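Side-chain contacts in possible prolidase (Bifidobacterium longum NCC2705, PDB 2P9B), which probably hydrolyses carbon-nitrogen bonds other than peptide bonds, as a member of the amidohydrolase family, although its substrate is uncertain: residues A[118-123]-A[351-356]; A[144-149]-A[198-203]; A[156-161]-A[400-405]. All blocks are in the same frame, centred on the assembly; numbering follows the deposited sequence.

Interaction 1 of 3, residues A[118-123]-A[351-356]; sequences KHNATT and VPQYAT
The flat amide of Q353 lies stacked against that of N120, and this pairing joins helix 113-126 of the amidohydrolase TIM-barrel fold to the loop ahead of helix 356-367. The two amide planes are 25° apart, with N120 CG and Q353 NE2 3.6 Å from each other, while the side chains as wholes run at about a right angle. This is van der Waals contact between polar groups whose bonds go elsewhere: N120 ND2 donates to the carbonyl of L80, Q353 NE2 to that of H79, and Q353 OE1 pairs with T346. Both amides are thereby held against rotation, and the bonds to H79 and L80 join both segments to the same stretch of backbone. With its CG anti to the carbonyl carbon, Q353 lays CG 3.6 Å from N120 OD1, and the bend at chi2 (-76°) swings the amide over that of N120. Q353 therefore lies beside a possible, unconfirmed empty metal site (H77, H79, D345), bonded to the backbone of H79.

One turn further along the helix the contact becomes apolar. T123 turns its methyl outward, CG2 lying opposite the backbone N while OG1 stays beside it (chi1 -67°), and CG2 settles 3.8 Å from Q353 CB. The loop turns here through a type I beta turn from P352 to A355, which brings Q353 and Y354 side by side against the helix. The Y354 hydroxyl, at the far end of the ring, is hydrogen-bonded to D442. T123 CG2 lies 3.9 Å from Y354 CB and meets the ring at its edge, near its plane, 4.1 Å from CD2.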
loop_
_atom_site.group_PDB
_atom_site.type_symbol
_atom_site.label_atom_id
_atom_site.label_comp_id
_atom_site.label_asym_id
_atom_site.label_seq_id
_atom_site.Cartn_x
_atom_site.Cartn_y
_atom_site.Cartn_z
ATOM N N LYS A 118 8.891 -14.064 3.637
ATOM C CA LYS A 118 9.256 -13.451 4.904
ATOM C C LYS A 118 10.353 -12.413 4.661
ATOM O O LYS A 118 10.339 -11.339 5.257
ATOM C CB LYS A 118 9.737 -14.505 5.913
ATOM C CG LYS A 118 10.009 -13.916 7.298
ATOM C CD LYS A 118 10.258 -14.977 8.372
ATOM C CE LYS A 118 11.611 -15.654 8.215
ATOM N NZ LYS A 118 11.885 -16.593 9.347
ATOM N N HIS A 119 11.295 -12.734 3.778
ATOM C CA HIS A 119 12.385 -11.817 3.465
ATOM C C HIS A 119 11.856 -10.510 2.891
ATOM O O HIS A 119 12.257 -9.427 3.317
ATOM C CB HIS A 119 13.351 -12.430 2.445
ATOM C CG HIS A 119 14.393 -11.472 1.960
ATOM N ND1 HIS A 119 15.418 -11.019 2.764
ATOM C CD2 HIS A 119 14.545 -10.844 0.769
ATOM C CE1 HIS A 119 16.154 -10.154 2.090
ATOM N NE2 HIS A 119 15.647 -10.030 0.876
ATOM N N ASN A 120 10.958 -10.618 1.917
ATOM C CA ASN A 120 10.404 -9.430 1.290
ATOM C C ASN A 120 9.546 -8.612 2.246
ATOM O O ASN A 120 9.572 -7.381 2.205
ATOM C CB ASN A 120 9.620 -9.807 0.029
ATOM C CG ASN A 120 10.530 -10.239 -1.110
ATOM O OD1 ASN A 120 11.555 -9.604 -1.371
ATOM N ND2 ASN A 120 10.160 -11.312 -1.799
ATOM N N ALA A 121 8.793 -9.287 3.107
ATOM C CA ALA A 121 7.965 -8.577 4.078
ATOM C C ALA A 121 8.897 -7.838 5.037
ATOM O O ALA A 121 8.597 -6.731 5.487
ATOM C CB ALA A 121 7.081 -9.563 4.852
ATOM N N THR A 122 10.034 -8.454 5.350
ATOM C CA THR A 122 10.996 -7.833 6.248
ATOM C C THR A 122 11.642 -6.613 5.597
ATOM O O THR A 122 11.901 -5.610 6.262
ATOM C CB THR A 122 12.086 -8.834 6.682
ATOM O OG1 THR A 122 11.476 -9.903 7.415
ATOM C CG2 THR A 122 13.121 -8.151 7.569
ATOM N N THR A 123 11.900 -6.696 4.296
ATOM C CA THR A 123 12.490 -5.574 3.569
ATOM C C THR A 123 11.530 -4.383 3.625
ATOM O O THR A 123 11.941 -3.257 3.892
ATOM C CB THR A 123 12.759 -5.950 2.102
ATOM O OG1 THR A 123 13.785 -6.947 2.057
ATOM C CG2 THR A 123 13.204 -4.735 1.302
ATOM N N VAL A 351 10.286 -2.130 -9.508
ATOM C CA VAL A 351 9.603 -1.587 -8.331
ATOM C C VAL A 351 10.179 -2.289 -7.106
ATOM O O VAL A 351 9.691 -3.334 -6.680
ATOM C CB VAL A 351 8.082 -1.822 -8.366
ATOM C CG1 VAL A 351 7.424 -1.092 -7.194
ATOM C CG2 VAL A 351 7.498 -1.343 -9.691
ATOM N N PRO A 352 11.236 -1.716 -6.522
ATOM C CA PRO A 352 11.873 -2.305 -5.344
ATOM C C PRO A 352 10.924 -2.448 -4.164
ATOM O O PRO A 352 10.035 -1.617 -3.968
ATOM C CB PRO A 352 13.010 -1.333 -5.052
ATOM C CG PRO A 352 13.366 -0.812 -6.418
ATOM C CD PRO A 352 12.004 -0.555 -7.007
ATOM N N GLN A 353 11.128 -3.500 -3.382
ATOM C CA GLN A 353 10.304 -3.757 -2.203
ATOM C C GLN A 353 10.493 -2.636 -1.185
ATOM O O GLN A 353 9.607 -2.364 -0.379
ATOM C CB GLN A 353 10.711 -5.083 -1.545
ATOM C CG GLN A 353 10.459 -6.329 -2.395
ATOM C CD GLN A 353 8.996 -6.731 -2.433
ATOM O OE1 GLN A 353 8.138 -6.066 -1.845
ATOM N NE2 GLN A 353 8.704 -7.831 -3.128
ATOM N N TYR A 354 11.648 -1.983 -1.237
ATOM C CA TYR A 354 11.965 -0.918 -0.293
ATOM C C TYR A 354 11.712 0.502 -0.796
ATOM O O TYR A 354 12.039 1.466 -0.103
ATOM C CB TYR A 354 13.431 -1.040 0.126
ATOM C CG TYR A 354 14.390 -1.061 -1.053
ATOM C CD1 TYR A 354 14.655 0.100 -1.788
ATOM C CD2 TYR A 354 15.003 -2.245 -1.453
ATOM C CE1 TYR A 354 15.508 0.077 -2.894
ATOM C CE2 TYR A 354 15.857 -2.279 -2.556
ATOM C CZ TYR A 354 16.103 -1.118 -3.272
ATOM O OH TYR A 354 16.931 -1.153 -4.375
ATOM N N ALA A 355 11.121 0.637 -1.980
ATOM C CA ALA A 355 10.908 1.958 -2.558
ATOM C C ALA A 355 9.525 2.580 -2.398
ATOM O O ALA A 355 9.114 3.389 -3.220
ATOM C CB ALA A 355 11.295 1.928 -4.044
ATOM N N THR A 356 8.811 2.234 -1.334
ATOM C CA THR A 356 7.488 2.818 -1.145
ATOM C C THR A 356 7.548 4.352 -1.164
ATOM O O THR A 356 6.678 5.005 -1.736
ATOM C CB THR A 356 6.862 2.351 0.192
ATOM O OG1 THR A 356 6.630 0.941 0.138
ATOM C CG2 THR A 356 5.535 3.068 0.451
#

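Interaction 2 of 3, residues A[144-149]-A[198-203]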
loop_
_atom_site.group_PDB
_atom_site.type_symbol
_atom_site.label_atom_id
_atom_site.label_comp_id
_atom_site.label_asym_id
_atom_site.label_seq_id
_atom_site.Cartn_x
_atom_site.Cartn_y
_atom_site.Cartn_z
ATOM N N THR A 144 -0.194 -17.624 5.856
ATOM C CA THR A 144 0.592 -18.288 6.879
ATOM C C THR A 144 1.503 -17.302 7.601
ATOM O O THR A 144 1.542 -17.276 8.833
ATOM C CB THR A 144 1.431 -19.410 6.257
ATOM O OG1 THR A 144 0.549 -20.382 5.686
ATOM C CG2 THR A 144 2.307 -20.074 7.303
ATOM N N LEU A 145 2.225 -16.493 6.831
ATOM C CA LEU A 145 3.138 -15.498 7.391
ATOM C C LEU A 145 2.382 -14.485 8.251
ATOM O O LEU A 145 2.799 -14.157 9.362
ATOM C CB LEU A 145 3.881 -14.772 6.262
ATOM C CG LEU A 145 4.826 -13.640 6.684
ATOM C CD1 LEU A 145 5.934 -14.194 7.559
ATOM C CD2 LEU A 145 5.409 -12.970 5.439
ATOM N N ARG A 146 1.264 -13.991 7.730
ATOM C CA ARG A 146 0.444 -13.035 8.462
ATOM C C ARG A 146 0.032 -13.608 9.815
ATOM O O ARG A 146 0.095 -12.924 10.837
ATOM C CB ARG A 146 -0.816 -12.698 7.661
ATOM C CG ARG A 146 -1.799 -11.793 8.391
ATOM C CD ARG A 146 -3.189 -11.936 7.791
ATOM N NE ARG A 146 -3.783 -13.227 8.149
ATOM C CZ ARG A 146 -4.766 -13.819 7.478
ATOM N NH1 ARG A 146 -5.279 -13.249 6.392
ATOM N NH2 ARG A 146 -5.251 -14.976 7.905
ATOM N N ASP A 147 -0.397 -14.868 9.819
ATOM C CA ASP A 147 -0.825 -15.498 11.058
ATOM C C ASP A 147 0.308 -15.634 12.073
ATOM O O ASP A 147 0.082 -15.498 13.276
ATOM C CB ASP A 147 -1.456 -16.871 10.780
ATOM C CG ASP A 147 -2.816 -16.765 10.102
ATOM O OD1 ASP A 147 -3.399 -15.660 10.106
ATOM O OD2 ASP A 147 -3.310 -17.790 9.578
ATOM N N GLN A 148 1.524 -15.888 11.598
ATOM C CA GLN A 148 2.661 -16.022 12.505
ATOM C C GLN A 148 3.000 -14.665 13.114
ATOM O O GLN A 148 3.313 -14.566 14.299
ATOM C CB GLN A 148 3.872 -16.592 11.768
ATOM C CG GLN A 148 3.615 -17.964 11.167
ATOM C CD GLN A 148 4.781 -18.468 10.348
ATOM O OE1 GLN A 148 5.322 -17.747 9.512
ATOM N NE2 GLN A 148 5.169 -19.716 10.575
ATOM N N ILE A 149 2.940 -13.621 12.292
ATOM C CA ILE A 149 3.214 -12.267 12.762
ATOM C C ILE A 149 2.143 -11.856 13.779
ATOM O O ILE A 149 2.457 -11.324 14.849
ATOM C CB ILE A 149 3.217 -11.264 11.575
ATOM C CG1 ILE A 149 4.412 -11.558 10.663
ATOM C CG2 ILE A 149 3.241 -9.819 12.096
ATOM C CD1 ILE A 149 4.448 -10.747 9.371
ATOM N N GLY A 198 -8.541 -18.328 4.404
ATOM C CA GLY A 198 -8.118 -17.328 5.371
ATOM C C GLY A 198 -7.650 -15.961 4.897
ATOM O O GLY A 198 -7.110 -15.193 5.694
ATOM N N VAL A 199 -7.850 -15.630 3.628
ATOM C CA VAL A 199 -7.400 -14.320 3.161
ATOM C C VAL A 199 -8.186 -13.193 3.832
ATOM O O VAL A 199 -9.299 -13.407 4.316
ATOM C CB VAL A 199 -7.550 -14.174 1.626
ATOM C CG1 VAL A 199 -6.882 -15.344 0.925
ATOM C CG2 VAL A 199 -9.022 -14.075 1.237
ATOM N N ASN A 200 -7.589 -12.005 3.896
ATOM C CA ASN A 200 -8.292 -10.852 4.447
ATOM C C ASN A 200 -8.172 -9.680 3.474
ATOM O O ASN A 200 -8.139 -8.515 3.859
ATOM C CB ASN A 200 -7.817 -10.504 5.874
ATOM C CG ASN A 200 -6.362 -10.113 5.954
ATOM O OD1 ASN A 200 -5.507 -10.681 5.278
ATOM N ND2 ASN A 200 -6.062 -9.151 6.828
ATOM N N ALA A 201 -8.129 -10.041 2.192
ATOM C CA ALA A 201 -8.079 -9.111 1.067
ATOM C C ALA A 201 -8.342 -9.933 -0.198
ATOM O O ALA A 201 -8.079 -11.134 -0.224
ATOM C CB ALA A 201 -6.704 -8.427 0.982
ATOM N N ILE A 202 -8.900 -9.298 -1.226
ATOM C CA ILE A 202 -9.166 -9.978 -2.493
ATOM C C ILE A 202 -8.654 -9.100 -3.628
ATOM O O ILE A 202 -8.786 -7.875 -3.575
ATOM C CB ILE A 202 -10.679 -10.223 -2.714
ATOM C CG1 ILE A 202 -11.200 -11.270 -1.725
ATOM C CG2 ILE A 202 -10.926 -10.700 -4.142
ATOM C CD1 ILE A 202 -10.623 -12.665 -1.931
ATOM N N LYS A 203 -8.065 -9.728 -4.641
ATOM C CA LYS A 203 -7.560 -9.010 -5.807
ATOM C C LYS A 203 -8.153 -9.613 -7.080
ATOM O O LYS A 203 -8.088 -10.826 -7.292
ATOM C CB LYS A 203 -6.033 -9.099 -5.880
ATOM C CG LYS A 203 -5.436 -8.538 -7.165
ATOM C CD LYS A 203 -5.769 -7.060 -7.331
ATOM C CE LYS A 203 -4.909 -6.433 -8.419
ATOM N NZ LYS A 203 -4.941 -4.949 -8.341
#
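The carbonyl oxygen of G198 is gripped end-on by both terminal nitrogens of R146, NH1 at 2.8 Å and NH2 at 2.9 Å, and it lies within 2° of the guanidinium plane. NH1 also donates to N200 OD1 over 2.8 Å, arriving well above the plane of the amide, which stands nearly perpendicular to the guanidinium. That oxygen has a second donor in the backbone N of A161, while N200 ND2 makes a weak bond to I159 O. On its other edge the guanidinium meets D147, whose OD1 takes NE and NH2 together, side-on, the NH2 bond at 3.0 Å being part of a salt bridge. Helix 141-150 is thus tied to the Schellman turn that ends helix 184-196 and leads into strand 202-205 of the amidohydrolase barrel. G198, with phi at 102°, closes that turn; a CB there would be jammed against the preceding carbonyl. A methionine in place of R146 would probably leave the G198 carbonyl without these two donors and D147 without this charged partner. The arginine chain runs extended through chi2, which sets CD 3.6 Å from N200 OD1, and bends at chi3 (72°) to turn the guanidinium toward G198.

Interaction 3 of 3, residues A[156-161]-A[400-405]; sequences GPRILA and SADLLV
R158 reaches from strand 158-160 to D402 and closes both terminal nitrogens end-on over a single carboxylate oxygen. NH1 lies 2.9 Å from D402 OD2 in a salt bridge, and NH2 donates to the syn lone pair of the same OD2 from 3.1 Å. The guanidinium and carboxylate planes stand 78° apart, yet OD2 stays close to the guanidinium plane, so the acid is met at the edge of the arginine. S400 adds its hydroxyl at that edge, with OG 3.0 Å from R158 NH2.

This polar cluster is the close-fitting, buried part of the contact: D402 and S400 are both shut away from solvent, and further bonds fix D402. Its OD2 is also hydrogen-bonded to T392, OD1 takes the backbone N of A426, and R158 NH1 has a second acceptor in T131. The charge pair probably offsets the cost of burying the carboxylate. The looser side is that of R158, which remains partly exposed; its NE makes a weak, long ion pair with E391. The arginine runs straight out from its strand until chi3 (-63°) turns the guanidinium toward the acid.

A401, between the two partners, is the centre of an inverse gamma turn that brings S400 and D402 to the same arginine. The salt bridge thus links strand 158-160 to the turn leading into strand 403-406, which pairs antiparallel with strand 68-78: a link between the barrel and the beta structure beside it, as in the amidohydrolase fold.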
loop_
_atom_site.group_PDB
_atom_site.type_symbol
_atom_site.label_atom_id
_atom_site.label_comp_id
_atom_site.label_asym_id
_atom_site.label_seq_id
_atom_site.Cartn_x
_atom_site.Cartn_y
_atom_site.Cartn_z
ATOM N N GLY A 156 7.331 -8.652 11.896
ATOM C CA GLY A 156 6.964 -8.268 10.553
ATOM C C GLY A 156 5.865 -7.234 10.532
ATOM O O GLY A 156 5.322 -6.873 11.577
ATOM N N PRO A 157 5.512 -6.735 9.342
ATOM C CA PRO A 157 4.460 -5.729 9.204
ATOM C C PRO A 157 3.075 -6.346 9.343
ATOM O O PRO A 157 2.914 -7.568 9.284
ATOM C CB PRO A 157 4.696 -5.189 7.801
ATOM C CG PRO A 157 5.124 -6.437 7.054
ATOM C CD PRO A 157 6.106 -7.064 8.031
ATOM N N ARG A 158 2.081 -5.488 9.539
ATOM C CA ARG A 158 0.694 -5.926 9.625
ATOM C C ARG A 158 0.361 -6.245 8.171
ATOM O O ARG A 158 0.585 -5.411 7.292
ATOM C CB ARG A 158 -0.174 -4.778 10.143
ATOM C CG ARG A 158 -1.661 -5.070 10.163
ATOM C CD ARG A 158 -2.442 -3.897 10.746
ATOM N NE ARG A 158 -2.101 -3.640 12.148
ATOM C CZ ARG A 158 -1.202 -2.748 12.556
ATOM N NH1 ARG A 158 -0.540 -2.008 11.674
ATOM N NH2 ARG A 158 -0.972 -2.589 13.853
ATOM N N ILE A 159 -0.164 -7.440 7.913
ATOM C CA ILE A 159 -0.453 -7.852 6.546
ATOM C C ILE A 159 -1.895 -8.192 6.189
ATOM O O ILE A 159 -2.574 -8.922 6.916
ATOM C CB ILE A 159 0.393 -9.109 6.160
ATOM C CG1 ILE A 159 1.887 -8.809 6.288
ATOM C CG2 ILE A 159 0.060 -9.555 4.734
ATOM C CD1 ILE A 159 2.771 -10.038 6.046
ATOM N N LEU A 160 -2.364 -7.629 5.078
ATOM C CA LEU A 160 -3.678 -7.976 4.551
ATOM C C LEU A 160 -3.274 -8.855 3.373
ATOM O O LEU A 160 -2.739 -8.361 2.381
ATOM C CB LEU A 160 -4.446 -6.755 4.056
ATOM C CG LEU A 160 -5.280 -6.018 5.104
ATOM C CD1 LEU A 160 -4.375 -5.247 6.053
ATOM C CD2 LEU A 160 -6.238 -5.081 4.389
ATOM N N ALA A 161 -3.506 -10.158 3.502
ATOM C CA ALA A 161 -3.141 -11.123 2.467
ATOM C C ALA A 161 -4.309 -11.434 1.542
ATOM O O ALA A 161 -5.402 -11.746 1.996
ATOM C CB ALA A 161 -2.637 -12.414 3.120
ATOM N N SER A 400 -1.974 1.256 17.617
ATOM C CA SER A 400 -0.763 0.440 17.565
ATOM C C SER A 400 0.464 1.335 17.436
ATOM O O SER A 400 0.453 2.314 16.696
ATOM C CB SER A 400 -0.841 -0.510 16.363
ATOM O OG SER A 400 0.169 -1.503 16.417
ATOM N N ALA A 401 1.526 0.995 18.151
ATOM C CA ALA A 401 2.741 1.792 18.090
ATOM C C ALA A 401 3.543 1.501 16.820
ATOM O O ALA A 401 4.601 0.878 16.873
ATOM C CB ALA A 401 3.599 1.544 19.333
ATOM N N ASP A 402 3.023 1.951 15.680
ATOM C CA ASP A 402 3.700 1.776 14.400
ATOM C C ASP A 402 4.371 3.118 14.144
ATOM O O ASP A 402 3.733 4.064 13.661
ATOM C CB ASP A 402 2.684 1.465 13.291
ATOM C CG ASP A 402 2.102 0.055 13.401
ATOM O OD1 ASP A 402 2.887 -0.898 13.599
ATOM O OD2 ASP A 402 0.867 -0.099 13.275
ATOM N N LEU A 403 5.655 3.207 14.486
ATOM C CA LEU A 403 6.389 4.462 14.347
ATOM C C LEU A 403 7.534 4.408 13.360
ATOM O O LEU A 403 8.247 3.412 13.267
ATOM C CB LEU A 403 6.964 4.886 15.702
ATOM C CG LEU A 403 6.139 4.643 16.969
ATOM C CD1 LEU A 403 6.866 5.256 18.170
ATOM C CD2 LEU A 403 4.764 5.242 16.829
ATOM N N LEU A 404 7.716 5.499 12.631
ATOM C CA LEU A 404 8.807 5.588 11.681
ATOM C C LEU A 404 9.636 6.795 12.102
ATOM O O LEU A 404 9.159 7.934 12.075
ATOM C CB LEU A 404 8.274 5.766 10.259
ATOM C CG LEU A 404 9.312 6.106 9.183
ATOM C CD1 LEU A 404 10.430 5.071 9.175
ATOM C CD2 LEU A 404 8.612 6.170 7.824
ATOM N N VAL A 405 10.867 6.531 12.524
ATOM C CA VAL A 405 11.768 7.591 12.970
ATOM C C VAL A 405 12.715 7.960 11.836
ATOM O O VAL A 405 13.389 7.097 11.270
ATOM C CB VAL A 405 12.568 7.135 14.205
ATOM C CG1 VAL A 405 13.376 8.298 14.761
ATOM C CG2 VAL A 405 11.608 6.594 15.268
#

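From the N terminus, helix 113-126 comes first, then helix 141-150 and strand 158-160, followed by the 198-203 turn. Interaction 2 closes the shortest loop, from helix 141-150 to the 198-203 segment. The chain reaches 351-356 much later, where interaction 1 closes a loop with interaction 2 nested inside it, and finally 400-405, where interaction 3 closes its own. Interaction 3 crosses both others, because its first segment lies inside their loops and its second beyond them. The neighbours also touch: L145 packs on A121 and K118, and A121 O meets P157. Together the contacts tie helices 113-126 and 141-150 and strand 158-160 to the 198-203 turn, the 351-356 loop and the 400-405 segment.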